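Local coordinates for protein probable glucarate dehydratase (Mycobacterium smegmatis str. MC2 155, PDB 3VDG) that probably catalyses the metal-dependent dehydration of glucarate as a member of the enolase superfamily, with a metal bound in its barrel domain, at residues A[38-43]-A[374-379]; A[344-349]-A[370-375]. All coordinates share one frame; numbering follows the deposited sequence.

Interaction 1. Residues A[38-43]-A[374-379]; sequences VAFADP and PWRHED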
loop_
_atom_site.group_PDB
_atom_site.type_symbol
_atom_site.label_atom_id
_atom_site.label_comp_id
_atom_site.label_asym_id
_atom_site.label_seq_id
_atom_site.Cartn_x
_atom_site.Cartn_y
_atom_site.Cartn_z
ATOM N N VAL A 38 30.850 5.197 -4.324
ATOM C CA VAL A 38 31.809 4.103 -4.393
ATOM C C VAL A 38 31.829 3.533 -5.811
ATOM O O VAL A 38 30.899 3.765 -6.589
ATOM C CB VAL A 38 31.440 2.981 -3.410
ATOM C CG1 VAL A 38 31.473 3.518 -1.976
ATOM C CG2 VAL A 38 30.060 2.404 -3.756
ATOM N N ALA A 39 32.881 2.791 -6.150
ATOM C CA ALA A 39 32.950 2.112 -7.454
ATOM C C ALA A 39 33.538 0.732 -7.236
ATOM O O ALA A 39 34.446 0.547 -6.422
ATOM C CB ALA A 39 33.782 2.923 -8.454
ATOM N N PHE A 40 32.993 -0.253 -7.936
ATOM C CA PHE A 40 33.469 -1.615 -7.828
ATOM C C PHE A 40 33.566 -2.236 -9.222
ATOM O O PHE A 40 32.812 -1.875 -10.114
ATOM C CB PHE A 40 32.545 -2.444 -6.918
ATOM C CG PHE A 40 31.082 -2.365 -7.285
ATOM C CD1 PHE A 40 30.294 -1.326 -6.828
ATOM C CD2 PHE A 40 30.488 -3.356 -8.054
ATOM C CE1 PHE A 40 28.950 -1.256 -7.154
ATOM C CE2 PHE A 40 29.137 -3.289 -8.384
ATOM C CZ PHE A 40 28.370 -2.234 -7.930
ATOM N N ALA A 41 34.508 -3.156 -9.390
ATOM C CA ALA A 41 34.783 -3.802 -10.675
ATOM C C ALA A 41 33.583 -4.531 -11.244
ATOM O O ALA A 41 32.841 -5.228 -10.526
ATOM C CB ALA A 41 35.961 -4.763 -10.562
ATOM N N ASP A 42 33.425 -4.385 -12.555
ATOM C CA ASP A 42 32.298 -4.980 -13.292
ATOM C C ASP A 42 32.886 -5.502 -14.601
ATOM O O ASP A 42 33.698 -4.808 -15.225
ATOM C CB ASP A 42 31.284 -3.878 -13.618
ATOM C CG ASP A 42 29.872 -4.419 -13.915
ATOM O OD1 ASP A 42 29.572 -5.590 -13.576
ATOM O OD2 ASP A 42 29.052 -3.647 -14.465
ATOM N N PRO A 43 32.494 -6.713 -15.022
ATOM C CA PRO A 43 32.994 -7.258 -16.284
ATOM C C PRO A 43 32.330 -6.602 -17.503
ATOM O O PRO A 43 31.348 -5.874 -17.353
ATOM C CB PRO A 43 32.577 -8.740 -16.220
ATOM C CG PRO A 43 32.103 -8.977 -14.814
ATOM C CD PRO A 43 31.599 -7.656 -14.335
ATOM N N PRO A 374 26.379 -12.101 -8.661
ATOM C CA PRO A 374 27.532 -12.906 -9.094
ATOM C C PRO A 374 28.584 -12.101 -9.856
ATOM O O PRO A 374 29.738 -12.511 -9.933
ATOM C CB PRO A 374 26.907 -13.950 -10.024
ATOM C CG PRO A 374 25.474 -14.034 -9.588
ATOM C CD PRO A 374 25.111 -12.638 -9.179
ATOM N N TRP A 375 28.189 -10.957 -10.403
ATOM C CA TRP A 375 29.086 -10.177 -11.237
ATOM C C TRP A 375 29.982 -9.266 -10.471
ATOM O O TRP A 375 30.875 -8.659 -11.053
ATOM C CB TRP A 375 28.291 -9.375 -12.265
ATOM C CG TRP A 375 27.530 -10.297 -13.188
ATOM C CD1 TRP A 375 26.154 -10.436 -13.308
ATOM C CD2 TRP A 375 28.100 -11.250 -14.153
ATOM N NE1 TRP A 375 25.839 -11.393 -14.254
ATOM C CE2 TRP A 375 26.972 -11.904 -14.807
ATOM C CE3 TRP A 375 29.396 -11.608 -14.525
ATOM C CZ2 TRP A 375 27.150 -12.877 -15.780
ATOM C CZ3 TRP A 375 29.561 -12.578 -15.514
ATOM C CH2 TRP A 375 28.466 -13.198 -16.125
ATOM N N ARG A 376 29.764 -9.121 -9.170
ATOM C CA ARG A 376 30.692 -8.288 -8.385
ATOM C C ARG A 376 31.440 -9.154 -7.382
ATOM O O ARG A 376 31.084 -10.328 -7.200
ATOM C CB ARG A 376 30.023 -7.039 -7.765
ATOM C CG ARG A 376 28.686 -7.255 -7.030
ATOM C CD ARG A 376 28.860 -7.653 -5.573
ATOM N NE ARG A 376 28.969 -9.103 -5.421
ATOM C CZ ARG A 376 29.643 -9.695 -4.448
ATOM N NH1 ARG A 376 30.264 -8.968 -3.524
ATOM N NH2 ARG A 376 29.694 -11.015 -4.395
ATOM N N HIS A 377 32.501 -8.614 -6.779
ATOM C CA HIS A 377 33.256 -9.366 -5.760
ATOM C C HIS A 377 33.754 -8.445 -4.673
ATOM O O HIS A 377 34.678 -8.787 -3.940
ATOM C CB HIS A 377 34.425 -10.114 -6.389
ATOM C CG HIS A 377 35.396 -9.210 -7.100
ATOM N ND1 HIS A 377 35.300 -8.937 -8.419
ATOM C CD2 HIS A 377 36.479 -8.470 -6.622
ATOM C CE1 HIS A 377 36.275 -8.073 -8.771
ATOM N NE2 HIS A 377 36.998 -7.792 -7.672
ATOM N N GLU A 378 33.160 -7.256 -4.584
ATOM C CA GLU A 378 33.485 -6.257 -3.556
ATOM C C GLU A 378 32.193 -5.861 -2.833
ATOM O O GLU A 378 31.093 -6.108 -3.337
ATOM C CB GLU A 378 34.143 -5.020 -4.187
ATOM C CG GLU A 378 35.525 -5.312 -4.804
ATOM C CD GLU A 378 35.929 -4.348 -5.921
ATOM O OE1 GLU A 378 35.278 -4.343 -6.994
ATOM O OE2 GLU A 378 36.921 -3.603 -5.739
ATOM N N ASP A 379 32.317 -5.267 -1.650
ATOM C CA ASP A 379 31.132 -4.848 -0.895
ATOM C C ASP A 379 31.519 -3.809 0.145
ATOM O O ASP A 379 32.717 -3.624 0.441
ATOM C CB ASP A 379 30.437 -6.050 -0.240
ATOM C CG ASP A 379 28.946 -5.787 0.053
ATOM O OD1 ASP A 379 28.483 -4.631 -0.049
ATOM O OD2 ASP A 379 28.232 -6.735 0.393
HETATM O O HOH W 1 33.402 -6.062 -7.769
#

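Interaction 2. Residues A[344-349]-A[370-375]; sequences SNSHLG and DTHWPW. With ACT (acetate ion), chain E.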
loop_
_atom_site.group_PDB
_atom_site.type_symbol
_atom_site.label_atom_id
_atom_site.label_comp_id
_atom_site.label_asym_id
_atom_site.label_seq_id
_atom_site.Cartn_x
_atom_site.Cartn_y
_atom_site.Cartn_z
ATOM N N SER A 344 16.766 -5.546 -11.011
ATOM C CA SER A 344 17.965 -5.108 -10.305
ATOM C C SER A 344 18.942 -4.418 -11.247
ATOM O O SER A 344 18.845 -4.559 -12.471
ATOM C CB SER A 344 18.636 -6.267 -9.561
ATOM O OG SER A 344 19.560 -6.932 -10.367
ATOM N N ASN A 345 19.828 -3.625 -10.669
ATOM C CA ASN A 345 20.976 -3.084 -11.382
ATOM C C ASN A 345 22.196 -3.442 -10.555
ATOM O O ASN A 345 22.061 -3.851 -9.397
ATOM C CB ASN A 345 20.872 -1.570 -11.485
ATOM C CG ASN A 345 19.869 -1.116 -12.538
ATOM O OD1 ASN A 345 18.892 -0.448 -12.219
ATOM N ND2 ASN A 345 20.103 -1.485 -13.798
ATOM N N SER A 346 23.385 -3.297 -11.129
ATOM C CA SER A 346 24.604 -3.553 -10.362
ATOM C C SER A 346 24.469 -2.916 -8.973
ATOM O O SER A 346 24.208 -1.729 -8.881
ATOM C CB SER A 346 25.796 -2.933 -11.085
ATOM O OG SER A 346 25.843 -3.390 -12.427
ATOM N N HIS A 347 24.668 -3.697 -7.904
ATOM C CA HIS A 347 24.385 -3.224 -6.542
ATOM C C HIS A 347 25.217 -3.969 -5.520
ATOM O O HIS A 347 25.798 -5.012 -5.809
ATOM C CB HIS A 347 22.899 -3.419 -6.228
ATOM C CG HIS A 347 22.507 -4.871 -6.044
ATOM N ND1 HIS A 347 22.700 -5.540 -4.881
ATOM C CD2 HIS A 347 21.939 -5.789 -6.934
ATOM C CE1 HIS A 347 22.274 -6.816 -5.023
ATOM N NE2 HIS A 347 21.810 -6.965 -6.278
ATOM N N LEU A 348 25.257 -3.444 -4.307
ATOM C CA LEU A 348 26.069 -4.020 -3.228
ATOM C C LEU A 348 25.168 -4.516 -2.097
ATOM O O LEU A 348 23.976 -4.724 -2.302
ATOM C CB LEU A 348 27.072 -2.978 -2.739
ATOM C CG LEU A 348 28.066 -2.564 -3.834
ATOM C CD1 LEU A 348 29.066 -1.500 -3.370
ATOM C CD2 LEU A 348 28.786 -3.797 -4.383
ATOM N N GLY A 349 25.726 -4.707 -0.910
ATOM C CA GLY A 349 25.024 -5.431 0.157
ATOM C C GLY A 349 23.900 -4.710 0.903
ATOM O O GLY A 349 23.015 -5.354 1.490
ATOM N N ASP A 370 15.605 -10.890 -9.639
ATOM C CA ASP A 370 16.881 -10.634 -10.318
ATOM C C ASP A 370 17.929 -10.109 -9.331
ATOM O O ASP A 370 17.599 -9.394 -8.387
ATOM C CB ASP A 370 16.686 -9.572 -11.406
ATOM C CG ASP A 370 15.846 -10.079 -12.595
ATOM O OD1 ASP A 370 15.604 -11.295 -12.700
ATOM O OD2 ASP A 370 15.457 -9.243 -13.435
ATOM N N THR A 371 19.193 -10.453 -9.556
ATOM C CA THR A 371 20.292 -9.769 -8.874
ATOM C C THR A 371 21.521 -9.827 -9.773
ATOM O O THR A 371 21.676 -10.767 -10.548
ATOM C CB THR A 371 20.634 -10.419 -7.517
ATOM O OG1 THR A 371 21.736 -9.723 -6.909
ATOM C CG2 THR A 371 21.008 -11.897 -7.707
ATOM N N HIS A 372 22.364 -8.805 -9.682
ATOM C CA HIS A 372 23.652 -8.772 -10.384
ATOM C C HIS A 372 24.740 -9.287 -9.482
ATOM O O HIS A 372 25.918 -9.224 -9.815
ATOM C CB HIS A 372 23.990 -7.339 -10.775
ATOM C CG HIS A 372 23.203 -6.822 -11.952
ATOM N ND1 HIS A 372 21.869 -6.628 -11.906
ATOM C CD2 HIS A 372 23.610 -6.461 -13.232
ATOM C CE1 HIS A 372 21.443 -6.154 -13.095
ATOM N NE2 HIS A 372 22.510 -6.052 -13.904
ATOM N N TRP A 373 24.363 -9.828 -8.327
ATOM C CA TRP A 373 25.369 -10.276 -7.336
ATOM C C TRP A 373 26.583 -11.055 -7.836
ATOM O O TRP A 373 27.713 -10.763 -7.435
ATOM C CB TRP A 373 24.697 -11.064 -6.220
ATOM C CG TRP A 373 25.498 -11.070 -4.944
ATOM C CD1 TRP A 373 26.161 -12.143 -4.356
ATOM C CD2 TRP A 373 25.729 -9.933 -4.040
ATOM N NE1 TRP A 373 26.778 -11.755 -3.185
ATOM C CE2 TRP A 373 26.552 -10.446 -2.936
ATOM C CE3 TRP A 373 25.338 -8.595 -4.028
ATOM C CZ2 TRP A 373 26.956 -9.643 -1.887
ATOM C CZ3 TRP A 373 25.765 -7.792 -2.962
ATOM C CH2 TRP A 373 26.552 -8.308 -1.919
ATOM N N PRO A 374 26.379 -12.101 -8.661
ATOM C CA PRO A 374 27.532 -12.906 -9.094
ATOM C C PRO A 374 28.584 -12.101 -9.856
ATOM O O PRO A 374 29.738 -12.511 -9.933
ATOM C CB PRO A 374 26.907 -13.950 -10.024
ATOM C CG PRO A 374 25.474 -14.034 -9.588
ATOM C CD PRO A 374 25.111 -12.638 -9.179
ATOM N N TRP A 375 28.189 -10.957 -10.403
ATOM C CA TRP A 375 29.086 -10.177 -11.237
ATOM C C TRP A 375 29.982 -9.266 -10.471
ATOM O O TRP A 375 30.875 -8.659 -11.053
ATOM C CB TRP A 375 28.291 -9.375 -12.265
ATOM C CG TRP A 375 27.530 -10.297 -13.188
ATOM C CD1 TRP A 375 26.154 -10.436 -13.308
ATOM C CD2 TRP A 375 28.100 -11.250 -14.153
ATOM N NE1 TRP A 375 25.839 -11.393 -14.254
ATOM C CE2 TRP A 375 26.972 -11.904 -14.807
ATOM C CE3 TRP A 375 29.396 -11.608 -14.525
ATOM C CZ2 TRP A 375 27.150 -12.877 -15.780
ATOM C CZ3 TRP A 375 29.561 -12.578 -15.514
ATOM C CH2 TRP A 375 28.466 -13.198 -16.125
HETATM C C ACT E . 22.059 -4.267 -17.435
HETATM O O ACT E . 22.538 -4.474 -16.289
HETATM O OXT ACT E . 22.801 -4.013 -18.408
HETATM C CH3 ACT E . 20.574 -4.319 -17.666
HETATM O O HOH W 2 16.848 -6.935 -13.615
#

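Interaction 1. Residues A[38-43]-A[374-379]
Ala-41 and Glu-378 carry the polar half of this contact, in which the end of strand 30-41, an outer strand of the three-stranded antiparallel sheet, meets the loop 374-379 running in roughly the reverse direction. It joins that sheet, as in the N-terminal capping domain of enolase-superfamily enzymes, to a loop of the barrel domain. The backbone N of Ala-41 donates to Glu-378 OE1 over 2.8 Å, meeting the oxygen nearly along its C-O axis with an N-H...O angle of 151°. Water 1 bridges the two segments beside this bond: it donates hydrogen bonds to Ala-41 O and Glu-378 OE1 (2.7 Å) and accepts one from His-377 N. Glu-378 reaches the strand because its chain is extended beyond CG (chi2 155°). Its other oxygen, OE2, takes a hydrogen bond from Gln-416 of helix 407-420, so both carboxylate oxygens are hydrogen-bonded.

The other contacts across the segments are mainly van der Waals. CB of Arg-376 lies 3.7 Å from CD2 of the Phe-40 ring, meeting it obliquely, while the guanidinium turns away to hydrogen-bond Glu-378 O through NH1 and Trp-373 O through NE. Pro-43 crosses Trp-375 at about a right angle, CG to CE3 3.8 Å, and its CD rests 3.5 Å from Trp-375 O; Trp-375 NE1 is hydrogen-bonded to Tyr-172 O. CE1 of the exposed His-377 touches CB of Ala-41 at 3.8 Å.

A direct N-H, a water and Gln-416 all address the carboxylate of Glu-378; these donors would favour its ionised form, and this one side chain supplies the direct hydrogen bond between strand end and loop.

Interaction 2. Residues A[344-349]-A[370-375]
Ser-344 and His-372 meet at the C-terminal end of the barrel strands of the enolase-type fold, where the loop after strand 339-342 lies against the loop that follows helix 349-360. Ser-344 OG and His-372 ND1 are hydrogen-bonded at 2.8 Å, the hydroxyl lying at the edge of the ring near its plane. The other ring nitrogen, NE2, donates to an oxygen of a bound acetate, ACT O, at 2.9 Å; this ion, probably from the crystallisation liquor, is also held by His-52 and Asn-47. Between these two edge bonds the imidazole is covered on one face by the backbone, with Ser-346 N 3.6 Å above its centre.

A second histidine makes the matching link. His-347 NE2 and Thr-371 OG1 share a hydrogen bond of 2.8 Å, the hydroxyl again at the ring edge. Placing OG1 anti to the backbone N (chi1 179°) lets the same oxygen accept from Trp-373 N, forming an ST turn, so one hydroxyl serves both the neighbouring loop and its own. The other ring nitrogen, His-347 ND1, donates to Leu-348 O, and these two bonds fix the rotation of the imidazole. The rings of Trp-373 and His-347 meet obliquely, planes at 32°, with Trp-373 CE3 3.7 Å from His-347 CE1, and the far edge of the indole abuts the backbone at the start of helix 349-360.

Farther out, Asp-370 is tied by salt bridges to Lys-214 and Arg-242, with its side chain about 5 Å from the sodium ion bound by Asp-244, Glu-269 and Asn-292. Water 2 donates to Asp-370 OD2 at 2.7 Å and accepts from Ser-344 N.

In the fold
The two interactions lie with their centres about 9 Å apart and share Pro-374 and Trp-375, since the 3-10 turn 373-375 closes 370-375 and its last two residues open 374-379. Along the chain strand 30-41 comes first, then 344-349, helix 349-360 and the shared loop. Interaction 2 joins two loops of the barrel domain close to the metal site, whereas interaction 1 carries the second of them across to the small antiparallel sheet. The two contacts also touch directly: Asp-379 OD1 is 2.9 Å from Gly-349 N, a probable hydrogen bond at the start of helix 349-360. The loop thus links the sheet domain to the region around the metal, the two-domain junction where enolase-superfamily active sites form.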